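Local coordinates for periplasmic binding protein (PDB 4MX8), which probably captures a ligand such as an iron-siderophore complex outside the cytoplasmic membrane and passes it to an ABC importer, at residues 38-43 against 127-132; 65-70 against 81-86; 196-201 against 211-216. All coordinates share one frame; numbering follows the deposited sequence.

Contacts 1 and 2 lie in the N-terminal half of the chain and contact 3 in the C-terminal half, probably two lobes joined by the long helix 155-179, as in relatives. The segments of contact 2 fall, in sequence, between those of contact 1. The centres of these two lie about 20 Å apart, and neither touches the other. Strand 49-51 links them: it shares a sheet with strand 128-130 of contact 1 and bonds to residues of contact 2. Contact 3 follows in the second half, beside strand 183-189. Its centre is about 28 Å from that of contact 1 and about 33 Å from that of contact 2. In relatives the ligand sits in the cleft between the lobes.

Contact 1: 38-43 against 127-132; sequences TTVEVP and PTIDLS
Val40 and Val42 of the antiparallel pair 16-24 and 35-43 pack against Ile129 of edge strand 128-130, in the parallel sheet 49-51, 108-111 and 128-130, and against Pro127 just before it. The strands run at 126° to each other, and their axes come within 7.4 Å. They meet as parts of two separate sheets, because the backbone of each bonds within its own: Val40 with Tyr19, Ile129 with Ile109. The contact is carried by apolar side chains. With chi1 at 173°, Val40 points CG1 away from its own N, and this methyl lies 3.8 Å from Pro127 CB. The side chains of Val40 and Pro127 cross at about a right angle. The other methyl, Val40 CG2, sits 3.4 Å from Thr128 O. That carbonyl is hydrogen-bonded by the indole NE1 of Trp119, whose side chain also touches Val40. Further along, Val42 CG2 meets Ile129 CG2 at 3.5 Å, again crosswise. Phe147 of helix 137-152 packs on both of these residues. At the end of the strand the two proline rings touch, with Pro43 CD 3.9 Å from Pro127 CG. A polar tie lies at the far end of 127-132. Asp130 OD1 accepts from Ser132 N at 3.0 Å, which makes an Asx turn, and also from Ser132 OG at 2.7 Å. The hydroxyl comes in on the syn lone pair of OD1, whereas the amide comes from above the carboxylate plane. Between the two segments the joint rests on methyls and proline rings; the bond of Asp130 OD2 to Trp21 NE1 adds a directed link to the neighbouring strand 16-24.

Contact 2: 65-70 against 81-86; sequences GEIAGA and EYLADD
Ile67 and Leu83 form a parallel beta bridge, with their CA atoms 4.7 Å apart. Two backbone hydrogen bonds make it. Ile67 N donates to Tyr82 O at 2.9 Å, and Ala84 N donates to Ile67 O at 2.7 Å. Both are fairly straight, with an angle of 162° at each hydrogen. The N and O of Ile67 are thus both satisfied by residues flanking Leu83. Tyr82 O also receives a CA-H contact from Glu66. A chi1 of -167° swings the Glu66 chain away from its own N, and it stays extended beyond, which lays it alongside Ala84. Its OE2 comes 3.4 Å from Ala84 CA. The same OE2 lies 4.1 Å from Asp85 OD1, a pairing of like charges that is probably mildly unfavourable. On the apolar side, Leu83 CD2 touches both Ile67 CB and Ala70 CB, each at 4.0 Å. Beyond the bridge, the backbone of Ala68 bonds to Ile49 and Phe88, and that of Gly69 to Val51. Strand 67-70 therefore runs between strands 49-51 and 87-89. Helix 54-62 covers Ile67 with Leu57 and Ile60.

Contact 3: 196-201 against 211-216; sequences LSPNTG and LIYDVF
The Tyr213 ring is held between Pro198 and Ile212. Pro198 CD lies over one face, offset toward the rim, in a CH-pi contact 3.9 Å from the ring centroid. The two side chains meet obliquely. On the opposite face Ile212 CG2 sits 3.7 Å above the plane, over the centre. At the edge, near the ring plane, is Leu196 O. The hydroxyl Tyr213 OH donates to this oxygen at 2.7 Å, from above the plane of the carbonyl. The same hydroxyl is bonded to Gly185 N of strand 183-189, so it ties helix 207-214 to both the loop and that strand. Leu196 CB adds an apolar touch at Tyr213 CE2. A phenylalanine here could keep the contacts on both faces but would probably leave Leu196 O and Gly185 N without their shared hydroxyl partner. The next residue of the helix grips the loop as well. Asp214 OD2 accepts from Asn199 N at 3.0 Å, using its syn lone pair, and the bond is close to straight at 159°. Asp214 OD1 lies beside Pro198, 3.8 Å from its CA. The side-chain carboxamide of Asn199 leads away from this carboxylate, with CG turned to the far side of CB from N (chi1 -161°). Its ND2 bonds to Asp203 O further along the loop. Pro220 covers Pro198 and Tyr213 from outside the two segments. This is a strand-loop-helix connection: strands 183-189 and 192-195 form a hairpin of the mixed C-terminal sheet, and the loop that leaves it folds back on helix 207-214.

Contact 1: 38-43 against 127-132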
ATOM      1  N   THR A  38      20.555   9.973   1.860  1.00 39.19           N
ATOM      2  CA  THR A  38      21.379   8.800   2.093  1.00 42.70           C
ATOM      3  C   THR A  38      21.665   8.105   0.754  1.00 43.71           C
ATOM      4  O   THR A  38      20.807   8.057  -0.133  1.00 41.50           O
ATOM      5  CB  THR A  38      20.652   7.848   3.061  1.00 42.48           C
ATOM      6  OG1 THR A  38      20.658   8.413   4.382  1.00 51.93           O
ATOM      7  CG2 THR A  38      21.298   6.479   3.089  1.00 33.11           C
ATOM      8  N   THR A  39      22.875   7.585   0.592  1.00 40.26           N
ATOM      9  CA  THR A  39      23.176   6.798  -0.598  1.00 38.19           C
ATOM     10  C   THR A  39      23.609   5.384  -0.231  1.00 39.10           C
ATOM     11  O   THR A  39      24.332   5.176   0.739  1.00 38.99           O
ATOM     12  CB  THR A  39      24.274   7.438  -1.433  1.00 42.45           C
ATOM     13  OG1 THR A  39      23.879   8.766  -1.804  1.00 52.63           O
ATOM     14  CG2 THR A  39      24.506   6.628  -2.674  1.00 34.09           C
ATOM     15  N   VAL A  40      23.142   4.409  -1.000  1.00 44.30           N
ATOM     16  CA  VAL A  40      23.536   3.024  -0.796  1.00 38.59           C
ATOM     17  C   VAL A  40      23.915   2.415  -2.144  1.00 47.89           C
ATOM     18  O   VAL A  40      23.230   2.647  -3.145  1.00 52.08           O
ATOM     19  CB  VAL A  40      22.406   2.222  -0.123  1.00 27.73           C
ATOM     20  CG1 VAL A  40      22.751   0.755  -0.076  1.00 28.07           C
ATOM     21  CG2 VAL A  40      22.187   2.735   1.286  1.00 27.06           C
ATOM     22  N   GLU A  41      25.023   1.673  -2.181  1.00 44.22           N
ATOM     23  CA  GLU A  41      25.412   0.980  -3.404  1.00 46.32           C
ATOM     24  C   GLU A  41      24.820  -0.431  -3.416  1.00 49.66           C
ATOM     25  O   GLU A  41      25.269  -1.310  -2.676  1.00 52.23           O
ATOM     26  CB  GLU A  41      26.930   0.924  -3.551  1.00 61.19           C
ATOM     27  CG  GLU A  41      27.640   2.277  -3.416  1.00 85.16           C
ATOM     28  CD  GLU A  41      27.376   3.228  -4.581  1.00 97.35           C
ATOM     29  OE1 GLU A  41      27.058   2.741  -5.695  1.00108.15           O
ATOM     30  OE2 GLU A  41      27.497   4.463  -4.376  1.00 83.80           O
ATOM     31  N   VAL A  42      23.806  -0.619  -4.261  1.00 47.05           N
ATOM     32  CA  VAL A  42      23.084  -1.877  -4.402  1.00 40.97           C
ATOM     33  C   VAL A  42      23.735  -2.729  -5.471  1.00 44.31           C
ATOM     34  O   VAL A  42      23.998  -2.247  -6.566  1.00 41.87           O
ATOM     35  CB  VAL A  42      21.677  -1.610  -4.932  1.00 38.78           C
ATOM     36  CG1 VAL A  42      20.858  -2.882  -4.923  1.00 48.92           C
ATOM     37  CG2 VAL A  42      21.012  -0.559  -4.117  1.00 48.15           C
ATOM     38  N   PRO A  43      23.971  -4.011  -5.178  1.00 48.35           N
ATOM     39  CA  PRO A  43      24.518  -4.887  -6.220  1.00 48.37           C
ATOM     40  C   PRO A  43      23.481  -5.192  -7.311  1.00 47.44           C
ATOM     41  O   PRO A  43      22.314  -5.437  -6.995  1.00 44.75           O
ATOM     42  CB  PRO A  43      24.866  -6.159  -5.443  1.00 37.92           C
ATOM     43  CG  PRO A  43      23.915  -6.170  -4.304  1.00 35.27           C
ATOM     44  CD  PRO A  43      23.765  -4.722  -3.905  1.00 37.56           C
ATOM     45  N   PRO A 127      24.015  -4.157   2.118  1.00 36.58           N
ATOM     46  CA  PRO A 127      23.388  -2.951   1.556  1.00 32.87           C
ATOM     47  C   PRO A 127      21.874  -3.048   1.553  1.00 30.64           C
ATOM     48  O   PRO A 127      21.289  -3.976   0.980  1.00 38.79           O
ATOM     49  CB  PRO A 127      23.908  -2.911   0.121  1.00 30.50           C
ATOM     50  CG  PRO A 127      24.569  -4.241  -0.092  1.00 33.35           C
ATOM     51  CD  PRO A 127      25.065  -4.669   1.231  1.00 32.91           C
ATOM     52  N   THR A 128      21.260  -2.084   2.221  1.00 29.00           N
ATOM     53  CA  THR A 128      19.820  -2.037   2.400  1.00 29.19           C
ATOM     54  C   THR A 128      19.263  -0.755   1.789  1.00 34.30           C
ATOM     55  O   THR A 128      19.827   0.327   1.963  1.00 38.67           O
ATOM     56  CB  THR A 128      19.496  -2.010   3.888  1.00 27.94           C
ATOM     57  OG1 THR A 128      19.978  -3.208   4.506  1.00 31.41           O
ATOM     58  CG2 THR A 128      18.009  -1.854   4.127  1.00 21.58           C
ATOM     59  N   ILE A 129      18.156  -0.870   1.074  1.00 30.41           N
ATOM     60  CA  ILE A 129      17.492   0.312   0.573  1.00 25.54           C
ATOM     61  C   ILE A 129      16.111   0.401   1.178  1.00 34.40           C
ATOM     62  O   ILE A 129      15.513  -0.606   1.567  1.00 42.22           O
ATOM     63  CB  ILE A 129      17.401   0.339  -0.966  1.00 24.00           C
ATOM     64  CG1 ILE A 129      16.663  -0.889  -1.493  1.00 26.53           C
ATOM     65  CG2 ILE A 129      18.778   0.412  -1.578  1.00 26.19           C
ATOM     66  CD1 ILE A 129      16.727  -0.992  -3.001  1.00 29.02           C
ATOM     67  N   ASP A 130      15.616   1.628   1.240  1.00 35.54           N
ATOM     68  CA  ASP A 130      14.336   1.953   1.845  1.00 36.64           C
ATOM     69  C   ASP A 130      13.447   2.489   0.726  1.00 33.53           C
ATOM     70  O   ASP A 130      13.677   3.569   0.186  1.00 39.97           O
ATOM     71  CB  ASP A 130      14.588   2.992   2.942  1.00 43.14           C
ATOM     72  CG  ASP A 130      13.332   3.666   3.448  1.00 40.25           C
ATOM     73  OD1 ASP A 130      12.209   3.180   3.181  1.00 29.68           O
ATOM     74  OD2 ASP A 130      13.502   4.695   4.151  1.00 40.55           O
ATOM     75  N   LEU A 131      12.452   1.705   0.344  1.00 30.04           N
ATOM     76  CA  LEU A 131      11.577   2.110  -0.738  1.00 28.72           C
ATOM     77  C   LEU A 131      10.231   2.579  -0.198  1.00 28.91           C
ATOM     78  O   LEU A 131       9.200   2.334  -0.811  1.00 37.50           O
ATOM     79  CB  LEU A 131      11.387   0.968  -1.744  1.00 27.27           C
ATOM     80  CG  LEU A 131      12.643   0.367  -2.380  1.00 30.08           C
ATOM     81  CD1 LEU A 131      12.240  -0.725  -3.342  1.00 39.53           C
ATOM     82  CD2 LEU A 131      13.475   1.400  -3.105  1.00 20.54           C
ATOM     83  N   SER A 132      10.254   3.247   0.954  1.00 29.82           N
ATOM     84  CA  SER A 132       9.064   3.884   1.528  1.00 27.01           C
ATOM     85  C   SER A 132       8.353   4.755   0.494  1.00 34.01           C
ATOM     86  O   SER A 132       8.967   5.225  -0.473  1.00 36.11           O
ATOM     87  CB  SER A 132       9.466   4.773   2.721  1.00 29.07           C
ATOM     88  OG  SER A 132       9.797   4.033   3.886  1.00 24.44           O
TER

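Contact 2: 65-70 against 81-86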
ATOM      1  N   GLY A  65      11.951 -11.762 -10.060  1.00 40.58           N
ATOM      2  CA  GLY A  65      12.869 -12.036  -8.974  1.00 43.52           C
ATOM      3  C   GLY A  65      12.359 -13.114  -8.043  1.00 45.12           C
ATOM      4  O   GLY A  65      11.301 -13.722  -8.268  1.00 41.05           O
ATOM      5  N   GLU A  66      13.130 -13.353  -6.994  1.00 34.32           N
ATOM      6  CA  GLU A  66      12.780 -14.349  -6.007  1.00 34.75           C
ATOM      7  C   GLU A  66      13.240 -13.803  -4.682  1.00 44.62           C
ATOM      8  O   GLU A  66      14.293 -13.184  -4.592  1.00 48.41           O
ATOM      9  CB  GLU A  66      13.496 -15.656  -6.296  1.00 37.73           C
ATOM     10  CG  GLU A  66      12.976 -16.851  -5.533  1.00 59.09           C
ATOM     11  CD  GLU A  66      13.797 -18.094  -5.821  1.00 68.65           C
ATOM     12  OE1 GLU A  66      15.030 -17.954  -5.978  1.00 68.98           O
ATOM     13  OE2 GLU A  66      13.217 -19.205  -5.903  1.00 74.76           O
ATOM     14  N   ILE A  67      12.449 -14.030  -3.648  1.00 45.16           N
ATOM     15  CA  ILE A  67      12.783 -13.511  -2.341  1.00 43.83           C
ATOM     16  C   ILE A  67      13.394 -14.627  -1.501  1.00 43.72           C
ATOM     17  O   ILE A  67      12.870 -15.735  -1.458  1.00 45.68           O
ATOM     18  CB  ILE A  67      11.551 -12.960  -1.656  1.00 41.50           C
ATOM     19  CG1 ILE A  67      10.719 -12.125  -2.654  1.00 39.82           C
ATOM     20  CG2 ILE A  67      11.951 -12.207  -0.410  1.00 39.85           C
ATOM     21  CD1 ILE A  67      11.466 -11.039  -3.342  1.00 27.06           C
ATOM     22  N   ALA A  68      14.516 -14.333  -0.858  1.00 37.54           N
ATOM     23  CA  ALA A  68      15.265 -15.342  -0.140  1.00 33.70           C
ATOM     24  C   ALA A  68      14.853 -15.349   1.317  1.00 43.67           C
ATOM     25  O   ALA A  68      14.915 -16.373   1.989  1.00 40.90           O
ATOM     26  CB  ALA A  68      16.736 -15.062  -0.262  1.00 34.51           C
ATOM     27  N   GLY A  69      14.445 -14.185   1.807  1.00 38.22           N
ATOM     28  CA  GLY A  69      14.069 -14.035   3.196  1.00 32.73           C
ATOM     29  C   GLY A  69      13.029 -12.936   3.330  1.00 35.02           C
ATOM     30  O   GLY A  69      13.074 -11.936   2.606  1.00 34.33           O
ATOM     31  N   ALA A  70      12.106 -13.119   4.276  1.00 30.35           N
ATOM     32  CA  ALA A  70      10.947 -12.253   4.413  1.00 25.49           C
ATOM     33  C   ALA A  70      10.252 -12.560   5.725  1.00 35.38           C
ATOM     34  O   ALA A  70      10.388 -13.664   6.272  1.00 35.06           O
ATOM     35  CB  ALA A  70       9.982 -12.485   3.252  1.00 25.76           C
ATOM     36  N   GLU A  81       3.910 -16.912  -3.790  1.00 44.11           N
ATOM     37  CA  GLU A  81       4.593 -17.613  -4.884  1.00 39.19           C
ATOM     38  C   GLU A  81       5.982 -17.084  -5.201  1.00 38.00           C
ATOM     39  O   GLU A  81       6.794 -17.793  -5.780  1.00 43.76           O
ATOM     40  CB  GLU A  81       3.747 -17.589  -6.158  1.00 42.54           C
ATOM     41  CG  GLU A  81       3.855 -16.310  -6.953  1.00 53.42           C
ATOM     42  CD  GLU A  81       2.865 -16.250  -8.102  1.00 66.17           C
ATOM     43  OE1 GLU A  81       3.309 -16.351  -9.276  1.00 64.39           O
ATOM     44  OE2 GLU A  81       1.649 -16.095  -7.819  1.00 66.00           O
ATOM     45  N   TYR A  82       6.256 -15.841  -4.828  1.00 40.21           N
ATOM     46  CA  TYR A  82       7.540 -15.243  -5.157  1.00 34.34           C
ATOM     47  C   TYR A  82       8.641 -15.554  -4.118  1.00 41.47           C
ATOM     48  O   TYR A  82       9.772 -15.084  -4.231  1.00 33.39           O
ATOM     49  CB  TYR A  82       7.376 -13.736  -5.355  1.00 34.79           C
ATOM     50  CG  TYR A  82       6.390 -13.361  -6.434  1.00 33.30           C
ATOM     51  CD1 TYR A  82       6.544 -13.821  -7.722  1.00 34.60           C
ATOM     52  CD2 TYR A  82       5.320 -12.523  -6.170  1.00 50.34           C
ATOM     53  CE1 TYR A  82       5.658 -13.474  -8.720  1.00 35.37           C
ATOM     54  CE2 TYR A  82       4.420 -12.168  -7.174  1.00 57.19           C
ATOM     55  CZ  TYR A  82       4.602 -12.656  -8.448  1.00 49.39           C
ATOM     56  OH  TYR A  82       3.732 -12.334  -9.456  1.00 57.13           O
ATOM     57  N   LEU A  83       8.321 -16.354  -3.107  1.00 41.92           N
ATOM     58  CA  LEU A  83       9.352 -16.757  -2.158  1.00 35.48           C
ATOM     59  C   LEU A  83      10.192 -17.918  -2.703  1.00 43.57           C
ATOM     60  O   LEU A  83       9.716 -18.785  -3.442  1.00 39.92           O
ATOM     61  CB  LEU A  83       8.753 -17.141  -0.803  1.00 34.74           C
ATOM     62  CG  LEU A  83       7.914 -16.108  -0.078  1.00 32.45           C
ATOM     63  CD1 LEU A  83       7.235 -16.739   1.097  1.00 33.19           C
ATOM     64  CD2 LEU A  83       8.804 -14.989   0.375  1.00 31.19           C
ATOM     65  N   ALA A  84      11.465 -17.903  -2.337  1.00 47.42           N
ATOM     66  CA  ALA A  84      12.354 -19.020  -2.568  1.00 40.63           C
ATOM     67  C   ALA A  84      11.781 -20.248  -1.878  1.00 51.29           C
ATOM     68  O   ALA A  84      11.174 -20.127  -0.813  1.00 50.79           O
ATOM     69  CB  ALA A  84      13.713 -18.689  -1.999  1.00 40.26           C
ATOM     70  N   ASP A  85      11.973 -21.430  -2.463  1.00 57.92           N
ATOM     71  CA  ASP A  85      11.413 -22.651  -1.874  1.00 63.33           C
ATOM     72  C   ASP A  85      11.919 -22.896  -0.460  1.00 63.37           C
ATOM     73  O   ASP A  85      11.290 -23.612   0.317  1.00 76.95           O
ATOM     74  CB  ASP A  85      11.704 -23.874  -2.738  1.00 70.66           C
ATOM     75  CG  ASP A  85      11.208 -23.709  -4.152  1.00 89.02           C
ATOM     76  OD1 ASP A  85      11.344 -22.586  -4.688  1.00 98.26           O
ATOM     77  OD2 ASP A  85      10.686 -24.695  -4.724  1.00 91.68           O
ATOM     78  N   ASP A  86      13.051 -22.292  -0.127  1.00 57.14           N
ATOM     79  CA  ASP A  86      13.657 -22.485   1.179  1.00 63.23           C
ATOM     80  C   ASP A  86      13.786 -21.140   1.880  1.00 65.85           C
ATOM     81  O   ASP A  86      14.646 -20.967   2.756  1.00 61.05           O
ATOM     82  CB  ASP A  86      15.036 -23.120   1.026  1.00 75.23           C
ATOM     83  CG  ASP A  86      15.947 -22.312   0.107  1.00 90.23           C
ATOM     84  OD1 ASP A  86      17.186 -22.376   0.278  1.00 99.52           O
ATOM     85  OD2 ASP A  86      15.422 -21.606  -0.786  1.00 85.17           O
TER

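Contact 3: 196-201 against 211-216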
ATOM      1  N   LEU A 196     -11.816   8.497   5.022  1.00 34.14           N
ATOM      2  CA  LEU A 196     -10.624   8.722   4.204  1.00 44.50           C
ATOM      3  C   LEU A 196     -10.701  10.053   3.458  1.00 40.82           C
ATOM      4  O   LEU A 196     -11.761  10.499   3.056  1.00 39.62           O
ATOM      5  CB  LEU A 196     -10.429   7.600   3.206  1.00 44.82           C
ATOM      6  CG  LEU A 196     -10.246   6.256   3.866  1.00 31.08           C
ATOM      7  CD1 LEU A 196      -9.988   5.217   2.795  1.00 29.62           C
ATOM      8  CD2 LEU A 196      -9.116   6.359   4.825  1.00 31.76           C
ATOM      9  N   SER A 197      -9.559  10.679   3.257  1.00 42.93           N
ATOM     10  CA  SER A 197      -9.542  12.051   2.797  1.00 45.11           C
ATOM     11  C   SER A 197      -8.512  12.175   1.685  1.00 41.15           C
ATOM     12  O   SER A 197      -7.449  11.552   1.760  1.00 52.88           O
ATOM     13  CB  SER A 197      -9.174  12.949   3.986  1.00 50.13           C
ATOM     14  OG  SER A 197      -8.718  14.218   3.557  1.00 65.80           O
ATOM     15  N   PRO A 198      -8.813  12.964   0.642  1.00 37.90           N
ATOM     16  CA  PRO A 198      -7.777  13.244  -0.358  1.00 35.49           C
ATOM     17  C   PRO A 198      -6.522  13.759   0.333  1.00 42.74           C
ATOM     18  O   PRO A 198      -6.596  14.524   1.304  1.00 52.90           O
ATOM     19  CB  PRO A 198      -8.389  14.369  -1.198  1.00 33.92           C
ATOM     20  CG  PRO A 198      -9.810  14.225  -1.045  1.00 34.09           C
ATOM     21  CD  PRO A 198     -10.063  13.674   0.343  1.00 42.88           C
ATOM     22  N   ASN A 199      -5.371  13.323  -0.152  1.00 41.70           N
ATOM     23  CA  ASN A 199      -4.105  13.730   0.429  1.00 43.06           C
ATOM     24  C   ASN A 199      -3.836  15.193   0.127  1.00 55.32           C
ATOM     25  O   ASN A 199      -3.834  15.602  -1.030  1.00 68.04           O
ATOM     26  CB  ASN A 199      -2.990  12.876  -0.159  1.00 46.19           C
ATOM     27  CG  ASN A 199      -1.737  12.890   0.673  1.00 50.77           C
ATOM     28  OD1 ASN A 199      -1.718  13.403   1.798  1.00 53.02           O
ATOM     29  ND2 ASN A 199      -0.670  12.307   0.126  1.00 59.70           N
ATOM     30  N   THR A 200      -3.624  15.976   1.173  1.00 64.62           N
ATOM     31  CA  THR A 200      -3.227  17.366   1.023  1.00 74.12           C
ATOM     32  C   THR A 200      -1.758  17.503   1.431  1.00 83.27           C
ATOM     33  O   THR A 200      -1.334  16.997   2.480  1.00 83.86           O
ATOM     34  CB  THR A 200      -4.134  18.310   1.853  1.00 93.11           C
ATOM     35  OG1 THR A 200      -4.230  17.834   3.208  1.00 87.70           O
ATOM     36  CG2 THR A 200      -5.535  18.386   1.229  1.00 79.70           C
ATOM     37  N   GLY A 201      -0.979  18.167   0.585  1.00 91.31           N
ATOM     38  CA  GLY A 201       0.449  18.275   0.810  1.00 99.18           C
ATOM     39  C   GLY A 201       1.217  17.095   0.242  1.00107.61           C
ATOM     40  O   GLY A 201       0.673  16.265  -0.489  1.00100.53           O
ATOM     41  N   LEU A 211      -5.774   7.573  -1.698  1.00 33.32           N
ATOM     42  CA  LEU A 211      -5.626   6.786  -2.923  1.00 41.07           C
ATOM     43  C   LEU A 211      -6.876   6.747  -3.809  1.00 42.09           C
ATOM     44  O   LEU A 211      -6.826   7.026  -5.007  1.00 36.00           O
ATOM     45  CB  LEU A 211      -5.247   5.359  -2.548  1.00 43.11           C
ATOM     46  CG  LEU A 211      -4.086   4.689  -3.257  1.00 44.04           C
ATOM     47  CD1 LEU A 211      -2.861   5.547  -3.151  1.00 49.26           C
ATOM     48  CD2 LEU A 211      -3.861   3.367  -2.569  1.00 49.73           C
ATOM     49  N   ILE A 212      -7.995   6.401  -3.195  1.00 45.64           N
ATOM     50  CA  ILE A 212      -9.269   6.305  -3.882  1.00 26.35           C
ATOM     51  C   ILE A 212      -9.647   7.627  -4.610  1.00 37.04           C
ATOM     52  O   ILE A 212     -10.250   7.615  -5.681  1.00 32.67           O
ATOM     53  CB  ILE A 212     -10.332   5.813  -2.854  1.00 31.17           C
ATOM     54  CG1 ILE A 212     -11.041   4.569  -3.376  1.00 34.97           C
ATOM     55  CG2 ILE A 212     -11.276   6.918  -2.386  1.00 27.86           C
ATOM     56  CD1 ILE A 212     -11.849   4.793  -4.622  1.00 37.21           C
ATOM     57  N   TYR A 213      -9.253   8.766  -4.040  1.00 33.56           N
ATOM     58  CA  TYR A 213      -9.571  10.066  -4.625  1.00 29.92           C
ATOM     59  C   TYR A 213      -8.443  10.543  -5.520  1.00 31.78           C
ATOM     60  O   TYR A 213      -8.686  11.156  -6.554  1.00 47.65           O
ATOM     61  CB  TYR A 213      -9.785  11.147  -3.543  1.00 34.64           C
ATOM     62  CG  TYR A 213     -10.670  10.771  -2.380  1.00 32.83           C
ATOM     63  CD1 TYR A 213     -12.044  10.814  -2.489  1.00 39.95           C
ATOM     64  CD2 TYR A 213     -10.123  10.397  -1.162  1.00 37.63           C
ATOM     65  CE1 TYR A 213     -12.856  10.471  -1.421  1.00 39.37           C
ATOM     66  CE2 TYR A 213     -10.923  10.051  -0.090  1.00 31.23           C
ATOM     67  CZ  TYR A 213     -12.287  10.090  -0.229  1.00 32.85           C
ATOM     68  OH  TYR A 213     -13.090   9.751   0.831  1.00 36.70           O
ATOM     69  N   ASP A 214      -7.207  10.292  -5.096  1.00 34.09           N
ATOM     70  CA  ASP A 214      -6.015  10.908  -5.703  1.00 33.33           C
ATOM     71  C   ASP A 214      -5.538  10.231  -6.993  1.00 37.73           C
ATOM     72  O   ASP A 214      -5.133  10.898  -7.946  1.00 44.47           O
ATOM     73  CB  ASP A 214      -4.871  10.923  -4.692  1.00 30.93           C
ATOM     74  CG  ASP A 214      -5.166  11.808  -3.483  1.00 45.29           C
ATOM     75  OD1 ASP A 214      -5.897  12.821  -3.629  1.00 43.89           O
ATOM     76  OD2 ASP A 214      -4.656  11.485  -2.385  1.00 42.23           O
ATOM     77  N   VAL A 215      -5.592   8.906  -6.995  1.00 28.61           N
ATOM     78  CA  VAL A 215      -5.231   8.084  -8.138  1.00 30.36           C
ATOM     79  C   VAL A 215      -6.437   7.767  -9.047  1.00 42.10           C
ATOM     80  O   VAL A 215      -6.373   7.929 -10.269  1.00 44.10           O
ATOM     81  CB  VAL A 215      -4.647   6.751  -7.645  1.00 32.88           C
ATOM     82  CG1 VAL A 215      -4.483   5.754  -8.797  1.00 31.90           C
ATOM     83  CG2 VAL A 215      -3.350   6.991  -6.914  1.00 29.85           C
ATOM     84  N   PHE A 216      -7.535   7.313  -8.447  1.00 35.99           N
ATOM     85  CA  PHE A 216      -8.686   6.852  -9.220  1.00 26.61           C
ATOM     86  C   PHE A 216      -9.764   7.907  -9.509  1.00 37.49           C
ATOM     87  O   PHE A 216     -10.645   7.697 -10.346  1.00 36.28           O
ATOM     88  CB  PHE A 216      -9.273   5.598  -8.579  1.00 26.29           C
ATOM     89  CG  PHE A 216      -8.314   4.446  -8.575  1.00 32.79           C
ATOM     90  CD1 PHE A 216      -8.102   3.695  -9.722  1.00 36.94           C
ATOM     91  CD2 PHE A 216      -7.582   4.143  -7.448  1.00 31.30           C
ATOM     92  CE1 PHE A 216      -7.199   2.647  -9.722  1.00 34.48           C
ATOM     93  CE2 PHE A 216      -6.689   3.090  -7.435  1.00 27.54           C
ATOM     94  CZ  PHE A 216      -6.499   2.340  -8.569  1.00 34.88           C
TER